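Local coordinates for tube-forming protein in Mycobacterial Envelpe, TiME (Mycolicibacterium smegmatis, PDB 7CU9) that probably forms a tube-like channel across the mycobacterial outer envelope, through which proteins are thought to be secreted, at residues A11-G16 with A181-N186; H100-R105 with L162-V167. All coordinates share one frame; numbering follows the deposited sequence.

Interaction 1. Residues A11-G16 with A181-N186; sequences AVMPKG and AGAMQN
Ala11 opens the contact with its backbone: its carbonyl O lies 3.4 Å from Met184 CG and 3.6 Å from Met184 CB, so the first two methylenes of the methionine close over an oxygen that is buried here and finds no hydrogen-bond partner in the model. The CA atoms of Ala11 and Met184 are 5.0 Å apart, the shortest CA-CA distance between the segments. The Ala11 methyl itself packs on Val86 of strand 77-89 and on Thr187 and Leu188. Val12 turns from the helix, to touch Gln84. Met13 then points back. With CG beside its backbone N (chi1 -64°) and a second bend at chi2 (-59°), its SD reaches the Ala183 methyl, 4.1 Å from CB, and a further bend at chi3 (100°) turns the terminal CE to 4.1 Å from Ala183 O. Nearer the backbone, CG of Met13 is 4.5 Å from CG of Met184. Met13 N donates a hydrogen bond to Gln84 OE1, which ties the loop to strand 77-89. Pro14 takes the N-cap position of helix 15-22, and the chain leaves helix 174-185 behind. No hydrogen bond links the segments: this is apolar packing of a loop between two short N-terminal helices against the last turn of the C-terminal helix, both lying on the antiparallel sheet of a PknH-like extracellular domain.

Interaction 2. Residues H100-R105 with L162-V167; sequences HRVVDR and LLQAKV
Val102 projects from helix 92-103 toward strand 161-169 and meets Gln164 coming from the opposite direction. The closest approach is from Val102 CG2 to Gln164 NE2, 3.9 Å, a methyl against an amide nitrogen that is hydrogen-bonded to Thr155 OG1. Because the amide oxygen accepts from Gly53 N, both ends of this buried group are held and its rotation is fixed. Gln164 runs extended beyond CG (chi2 -173°), which carries the amide from the strand out to the helix. The same Val102 methyl also touches Leu162, though more loosely, with CG2 and CD2 4.5 Å apart. Away from the strand the segment is more polar. His100 ND1 donates to Asp104 OD1 over 2.8 Å, nearly straight at 175° and in the plane of the imidazole ring, joining neighbouring turns near the helix end. On a different flank, exposed Arg105 sets one face of its guanidinium, toward the rim, against CG of Arg101 and forms a salt bridge with Glu56. Helix 55-58 fills in beside the contact, with Val57 against both Val102 and Leu162 and Phe58 against Leu162 and Gln164, while the strand itself is hydrogen-bonded between strands 77-89 and 150-158.

Overall arrangement
From the N terminus, the chain passes through residues 11-16 before the sheet begins, then lays down four strands before helix 92-103. Interaction 2 closes a loop of 56 residues, wholly without helix, when strand 161-169 comes to face residues 100-105. Helix 174-185 follows directly, and its last turn meets 11-16, so interaction 1 closes a much larger loop of 164 residues in which interaction 2 is nested. The two centres lie 16 Å apart, joined by strand 161-169: Met184 packs on Ala165 and Leu163, and Ala181 on Leu163. Together they tie helices 92-103 and 174-185 to opposite faces of the sheet at this strand, and bring in the N-terminal segment.

Interaction 1. Residues A11-G16 with A181-N186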
ATOM      1  N   ALA B  11       9.442  18.235  10.962  1.00 16.42           N
ATOM      2  CA  ALA B  11       9.939  17.390   9.850  1.00 15.59           C
ATOM      3  C   ALA B  11       9.396  15.957   9.963  1.00 14.94           C
ATOM      4  O   ALA B  11       9.476  15.214   8.972  1.00 14.91           O
ATOM      5  CB  ALA B  11      11.448  17.401   9.813  1.00 15.53           C
ATOM      6  N   VAL B  12       8.872  15.571  11.125  1.00 14.00           N
ATOM      7  CA  VAL B  12       8.331  14.199  11.362  1.00 14.18           C
ATOM      8  C   VAL B  12       6.832  14.228  11.067  1.00 14.00           C
ATOM      9  O   VAL B  12       6.104  14.951  11.773  1.00 15.02           O
ATOM     10  CB  VAL B  12       8.628  13.713  12.791  1.00 14.09           C
ATOM     11  CG1 VAL B  12       8.047  12.330  13.045  1.00 14.60           C
ATOM     12  CG2 VAL B  12      10.114  13.736  13.095  1.00 14.52           C
ATOM     13  N   MET B  13       6.395  13.487  10.046  1.00 13.86           N
ATOM     14  CA  MET B  13       4.979  13.468   9.604  1.00 14.33           C
ATOM     15  C   MET B  13       4.145  12.748  10.658  1.00 14.30           C
ATOM     16  O   MET B  13       4.500  11.655  11.100  1.00 14.38           O
ATOM     17  CB  MET B  13       4.827  12.769   8.250  1.00 14.85           C
ATOM     18  CG  MET B  13       5.542  13.470   7.108  1.00 15.65           C
ATOM     19  SD  MET B  13       4.972  15.173   6.844  1.00 17.44           S
ATOM     20  CE  MET B  13       6.263  16.098   7.673  1.00 17.81           C
ATOM     21  N   PRO B  14       3.021  13.350  11.108  1.00 14.51           N
ATOM     22  CA  PRO B  14       2.136  12.697  12.069  1.00 14.70           C
ATOM     23  C   PRO B  14       1.328  11.570  11.409  1.00 14.64           C
ATOM     24  O   PRO B  14       1.319  11.486  10.193  1.00 14.01           O
ATOM     25  CB  PRO B  14       1.241  13.852  12.540  1.00 14.99           C
ATOM     26  CG  PRO B  14       1.160  14.756  11.340  1.00 15.17           C
ATOM     27  CD  PRO B  14       2.536  14.679  10.707  1.00 14.87           C
ATOM     28  N   LYS B  15       0.680  10.734  12.224  1.00 15.37           N
ATOM     29  CA  LYS B  15      -0.013   9.504  11.749  1.00 16.10           C
ATOM     30  C   LYS B  15      -1.029   9.846  10.646  1.00 15.69           C
ATOM     31  O   LYS B  15      -1.140   9.050   9.700  1.00 15.35           O
ATOM     32  CB  LYS B  15      -0.648   8.743  12.915  1.00 17.17           C
ATOM     33  CG  LYS B  15      -1.653   9.507  13.763  1.00 18.50           C
ATOM     34  CD  LYS B  15      -2.240   8.637  14.851  1.00 19.78           C
ATOM     35  CE  LYS B  15      -3.257   9.353  15.713  1.00 21.72           C
ATOM     36  NZ  LYS B  15      -3.567   8.568  16.930  1.00 22.93           N
ATOM     37  N   GLY B  16      -1.739  10.975  10.744  1.00 15.74           N
ATOM     38  CA  GLY B  16      -2.706  11.409   9.715  1.00 15.52           C
ATOM     39  C   GLY B  16      -2.053  11.558   8.350  1.00 15.31           C
ATOM     40  O   GLY B  16      -2.609  11.070   7.353  1.00 15.27           O
ATOM     41  N   ALA B 181       9.766  10.440   2.492  1.00 10.40           N
ATOM     42  CA  ALA B 181      11.081  11.117   2.560  1.00 10.50           C
ATOM     43  C   ALA B 181      10.986  12.487   1.875  1.00 10.83           C
ATOM     44  O   ALA B 181      11.584  13.446   2.392  1.00 10.93           O
ATOM     45  CB  ALA B 181      12.166  10.260   1.962  1.00 10.31           C
ATOM     46  N   GLY B 182      10.268  12.577   0.754  1.00 11.13           N
ATOM     47  CA  GLY B 182      10.020  13.858   0.065  1.00 11.32           C
ATOM     48  C   GLY B 182       9.295  14.842   0.970  1.00 11.56           C
ATOM     49  O   GLY B 182       9.714  16.010   1.057  1.00 11.91           O
ATOM     50  N   ALA B 183       8.239  14.390   1.646  1.00 11.63           N
ATOM     51  CA  ALA B 183       7.414  15.224   2.550  1.00 11.99           C
ATOM     52  C   ALA B 183       8.279  15.733   3.708  1.00 12.01           C
ATOM     53  O   ALA B 183       8.152  16.911   4.082  1.00 13.02           O
ATOM     54  CB  ALA B 183       6.226  14.439   3.047  1.00 12.21           C
ATOM     55  N   MET B 184       9.141  14.875   4.250  1.00 11.37           N
ATOM     56  CA  MET B 184      10.056  15.245   5.362  1.00 11.12           C
ATOM     57  C   MET B 184      11.024  16.321   4.861  1.00 11.52           C
ATOM     58  O   MET B 184      11.184  17.353   5.546  1.00 11.39           O
ATOM     59  CB  MET B 184      10.829  14.019   5.856  1.00 10.84           C
ATOM     60  CG  MET B 184       9.926  12.955   6.456  1.00 10.86           C
ATOM     61  SD  MET B 184      10.729  11.348   6.582  1.00 10.71           S
ATOM     62  CE  MET B 184      11.818  11.662   7.969  1.00 10.68           C
ATOM     63  N   GLN B 185      11.621  16.114   3.691  1.00 12.05           N
ATOM     64  CA  GLN B 185      12.620  17.064   3.138  1.00 12.97           C
ATOM     65  C   GLN B 185      11.947  18.417   2.873  1.00 13.36           C
ATOM     66  O   GLN B 185      12.610  19.456   3.056  1.00 13.28           O
ATOM     67  CB  GLN B 185      13.265  16.515   1.869  1.00 13.49           C
ATOM     68  CG  GLN B 185      14.268  17.491   1.274  1.00 14.96           C
ATOM     69  CD  GLN B 185      15.108  16.906   0.168  1.00 15.80           C
ATOM     70  OE1 GLN B 185      15.229  15.694   0.024  1.00 16.77           O
ATOM     71  NE2 GLN B 185      15.735  17.782  -0.603  1.00 16.78           N
ATOM     72  N   ASN B 186      10.674  18.414   2.470  1.00 14.34           N
ATOM     73  CA  ASN B 186       9.934  19.653   2.101  1.00 15.71           C
ATOM     74  C   ASN B 186       9.796  20.595   3.307  1.00 15.56           C
ATOM     75  O   ASN B 186       9.512  21.780   3.073  1.00 16.47           O
ATOM     76  CB  ASN B 186       8.569  19.338   1.481  1.00 17.41           C
ATOM     77  CG  ASN B 186       8.668  18.778   0.079  1.00 19.85           C
ATOM     78  OD1 ASN B 186       9.696  18.911  -0.582  1.00 22.61           O
ATOM     79  ND2 ASN B 186       7.597  18.159  -0.393  1.00 21.93           N
TER

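Interaction 2. Residues H100-R105 with L162-V167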
ATOM      1  N   HIS B 100      27.759   8.402   6.453  1.00 11.12           N
ATOM      2  CA  HIS B 100      28.796   7.363   6.215  1.00 11.75           C
ATOM      3  C   HIS B 100      28.812   6.328   7.342  1.00 11.93           C
ATOM      4  O   HIS B 100      29.212   5.183   7.069  1.00 12.42           O
ATOM      5  CB  HIS B 100      30.149   8.009   5.899  1.00 12.50           C
ATOM      6  CG  HIS B 100      30.218   8.376   4.460  1.00 13.38           C
ATOM      7  ND1 HIS B 100      30.494   7.437   3.482  1.00 14.19           N
ATOM      8  CD2 HIS B 100      29.964   9.532   3.816  1.00 14.09           C
ATOM      9  CE1 HIS B 100      30.425   8.010   2.301  1.00 14.53           C
ATOM     10  NE2 HIS B 100      30.108   9.299   2.476  1.00 14.86           N
ATOM     11  N   ARG B 101      28.344   6.652   8.546  1.00 11.63           N
ATOM     12  CA  ARG B 101      28.203   5.615   9.603  1.00 11.72           C
ATOM     13  C   ARG B 101      27.103   4.623   9.196  1.00 11.84           C
ATOM     14  O   ARG B 101      27.204   3.451   9.579  1.00 12.70           O
ATOM     15  CB  ARG B 101      27.997   6.254  10.978  1.00 12.08           C
ATOM     16  CG  ARG B 101      29.260   6.921  11.500  1.00 11.98           C
ATOM     17  CD  ARG B 101      29.158   7.304  12.961  1.00 12.02           C
ATOM     18  NE  ARG B 101      28.234   8.405  13.203  1.00 11.88           N
ATOM     19  CZ  ARG B 101      28.539   9.702  13.143  1.00 11.88           C
ATOM     20  NH1 ARG B 101      29.757  10.100  12.816  1.00 12.13           N
ATOM     21  NH2 ARG B 101      27.609  10.603  13.400  1.00 11.66           N
ATOM     22  N   VAL B 102      26.102   5.053   8.428  1.00 11.71           N
ATOM     23  CA  VAL B 102      25.102   4.109   7.846  1.00 12.12           C
ATOM     24  C   VAL B 102      25.778   3.293   6.739  1.00 12.67           C
ATOM     25  O   VAL B 102      25.785   2.048   6.837  1.00 13.41           O
ATOM     26  CB  VAL B 102      23.850   4.819   7.307  1.00 11.84           C
ATOM     27  CG1 VAL B 102      22.904   3.818   6.648  1.00 12.10           C
ATOM     28  CG2 VAL B 102      23.125   5.597   8.399  1.00 12.07           C
ATOM     29  N   VAL B 103      26.310   3.958   5.716  1.00 13.08           N
ATOM     30  CA  VAL B 103      26.644   3.288   4.422  1.00 13.72           C
ATOM     31  C   VAL B 103      27.997   2.569   4.506  1.00 14.63           C
ATOM     32  O   VAL B 103      28.120   1.515   3.853  1.00 16.13           O
ATOM     33  CB  VAL B 103      26.566   4.263   3.233  1.00 14.20           C
ATOM     34  CG1 VAL B 103      25.177   4.854   3.099  1.00 14.46           C
ATOM     35  CG2 VAL B 103      27.611   5.358   3.296  1.00 14.71           C
ATOM     36  N   ASP B 104      28.970   3.072   5.265  1.00 14.71           N
ATOM     37  CA  ASP B 104      30.311   2.430   5.349  1.00 15.36           C
ATOM     38  C   ASP B 104      30.203   1.124   6.143  1.00 15.89           C
ATOM     39  O   ASP B 104      30.912   0.160   5.790  1.00 18.36           O
ATOM     40  CB  ASP B 104      31.362   3.343   5.982  1.00 15.89           C
ATOM     41  CG  ASP B 104      31.646   4.616   5.206  1.00 16.06           C
ATOM     42  OD1 ASP B 104      31.098   4.778   4.099  1.00 16.30           O
ATOM     43  OD2 ASP B 104      32.421   5.444   5.724  1.00 18.38           O
ATOM     44  N   ARG B 105      29.352   1.073   7.170  1.00 14.47           N
ATOM     45  CA  ARG B 105      29.365  -0.020   8.178  1.00 14.13           C
ATOM     46  C   ARG B 105      28.455  -1.174   7.741  1.00 13.55           C
ATOM     47  O   ARG B 105      28.431  -2.197   8.455  1.00 14.10           O
ATOM     48  CB  ARG B 105      28.977   0.530   9.550  1.00 14.01           C
ATOM     49  CG  ARG B 105      29.883   1.658  10.018  1.00 14.52           C
ATOM     50  CD  ARG B 105      29.585   2.047  11.445  1.00 14.80           C
ATOM     51  NE  ARG B 105      30.526   3.050  11.906  1.00 15.54           N
ATOM     52  CZ  ARG B 105      30.490   3.623  13.103  1.00 15.82           C
ATOM     53  NH1 ARG B 105      29.544   3.306  13.969  1.00 16.48           N
ATOM     54  NH2 ARG B 105      31.405   4.524  13.422  1.00 16.32           N
ATOM     55  N   LEU B 162      20.525  14.567   8.351  1.00  8.52           N
ATOM     56  CA  LEU B 162      20.368  13.149   7.959  1.00  8.78           C
ATOM     57  C   LEU B 162      18.936  12.748   8.286  1.00  8.85           C
ATOM     58  O   LEU B 162      18.515  12.874   9.461  1.00  8.73           O
ATOM     59  CB  LEU B 162      21.377  12.260   8.689  1.00  8.86           C
ATOM     60  CG  LEU B 162      21.383  10.801   8.231  1.00  9.10           C
ATOM     61  CD1 LEU B 162      21.863  10.684   6.793  1.00  9.22           C
ATOM     62  CD2 LEU B 162      22.223   9.932   9.146  1.00  9.37           C
ATOM     63  N   LEU B 163      18.192  12.304   7.280  1.00  9.17           N
ATOM     64  CA  LEU B 163      16.832  11.781   7.532  1.00  9.75           C
ATOM     65  C   LEU B 163      16.758  10.325   7.082  1.00  9.18           C
ATOM     66  O   LEU B 163      17.483   9.907   6.154  1.00  9.12           O
ATOM     67  CB  LEU B 163      15.786  12.685   6.881  1.00 11.23           C
ATOM     68  CG  LEU B 163      15.723  12.680   5.359  1.00 12.27           C
ATOM     69  CD1 LEU B 163      14.810  11.573   4.855  1.00 13.10           C
ATOM     70  CD2 LEU B 163      15.240  14.024   4.826  1.00 13.36           C
ATOM     71  N   GLN B 164      15.925   9.568   7.776  1.00  8.51           N
ATOM     72  CA  GLN B 164      15.677   8.151   7.452  1.00  8.41           C
ATOM     73  C   GLN B 164      14.176   7.925   7.519  1.00  8.48           C
ATOM     74  O   GLN B 164      13.508   8.518   8.381  1.00  8.21           O
ATOM     75  CB  GLN B 164      16.426   7.234   8.413  1.00  8.42           C
ATOM     76  CG  GLN B 164      17.938   7.363   8.326  1.00  8.68           C
ATOM     77  CD  GLN B 164      18.584   6.301   9.178  1.00  8.84           C
ATOM     78  OE1 GLN B 164      18.444   6.302  10.398  1.00  9.27           O
ATOM     79  NE2 GLN B 164      19.262   5.361   8.537  1.00  8.99           N
ATOM     80  N   ALA B 165      13.673   7.086   6.627  1.00  8.47           N
ATOM     81  CA  ALA B 165      12.271   6.635   6.660  1.00  8.78           C
ATOM     82  C   ALA B 165      12.228   5.159   6.297  1.00  9.01           C
ATOM     83  O   ALA B 165      13.088   4.688   5.536  1.00  8.71           O
ATOM     84  CB  ALA B 165      11.427   7.470   5.740  1.00  8.95           C
ATOM     85  N   LYS B 166      11.250   4.466   6.864  1.00  9.50           N
ATOM     86  CA  LYS B 166      11.055   3.013   6.701  1.00 10.42           C
ATOM     87  C   LYS B 166       9.554   2.775   6.581  1.00 10.07           C
ATOM     88  O   LYS B 166       8.812   3.271   7.442  1.00  9.96           O
ATOM     89  CB  LYS B 166      11.670   2.287   7.899  1.00 11.70           C
ATOM     90  CG  LYS B 166      11.444   0.786   7.959  1.00 12.91           C
ATOM     91  CD  LYS B 166      11.976   0.175   9.234  1.00 13.70           C
ATOM     92  CE  LYS B 166      11.041   0.368  10.410  1.00 14.29           C
ATOM     93  NZ  LYS B 166      11.560  -0.269  11.641  1.00 15.61           N
ATOM     94  N   VAL B 167       9.134   2.074   5.533  1.00 10.03           N
ATOM     95  CA  VAL B 167       7.721   1.645   5.349  1.00 10.35           C
ATOM     96  C   VAL B 167       7.713   0.121   5.263  1.00 10.74           C
ATOM     97  O   VAL B 167       8.360  -0.417   4.351  1.00 10.60           O
ATOM     98  CB  VAL B 167       7.075   2.301   4.120  1.00 10.45           C
ATOM     99  CG1 VAL B 167       5.697   1.716   3.853  1.00 10.73           C
ATOM    100  CG2 VAL B 167       6.997   3.814   4.275  1.00 10.58           C
TER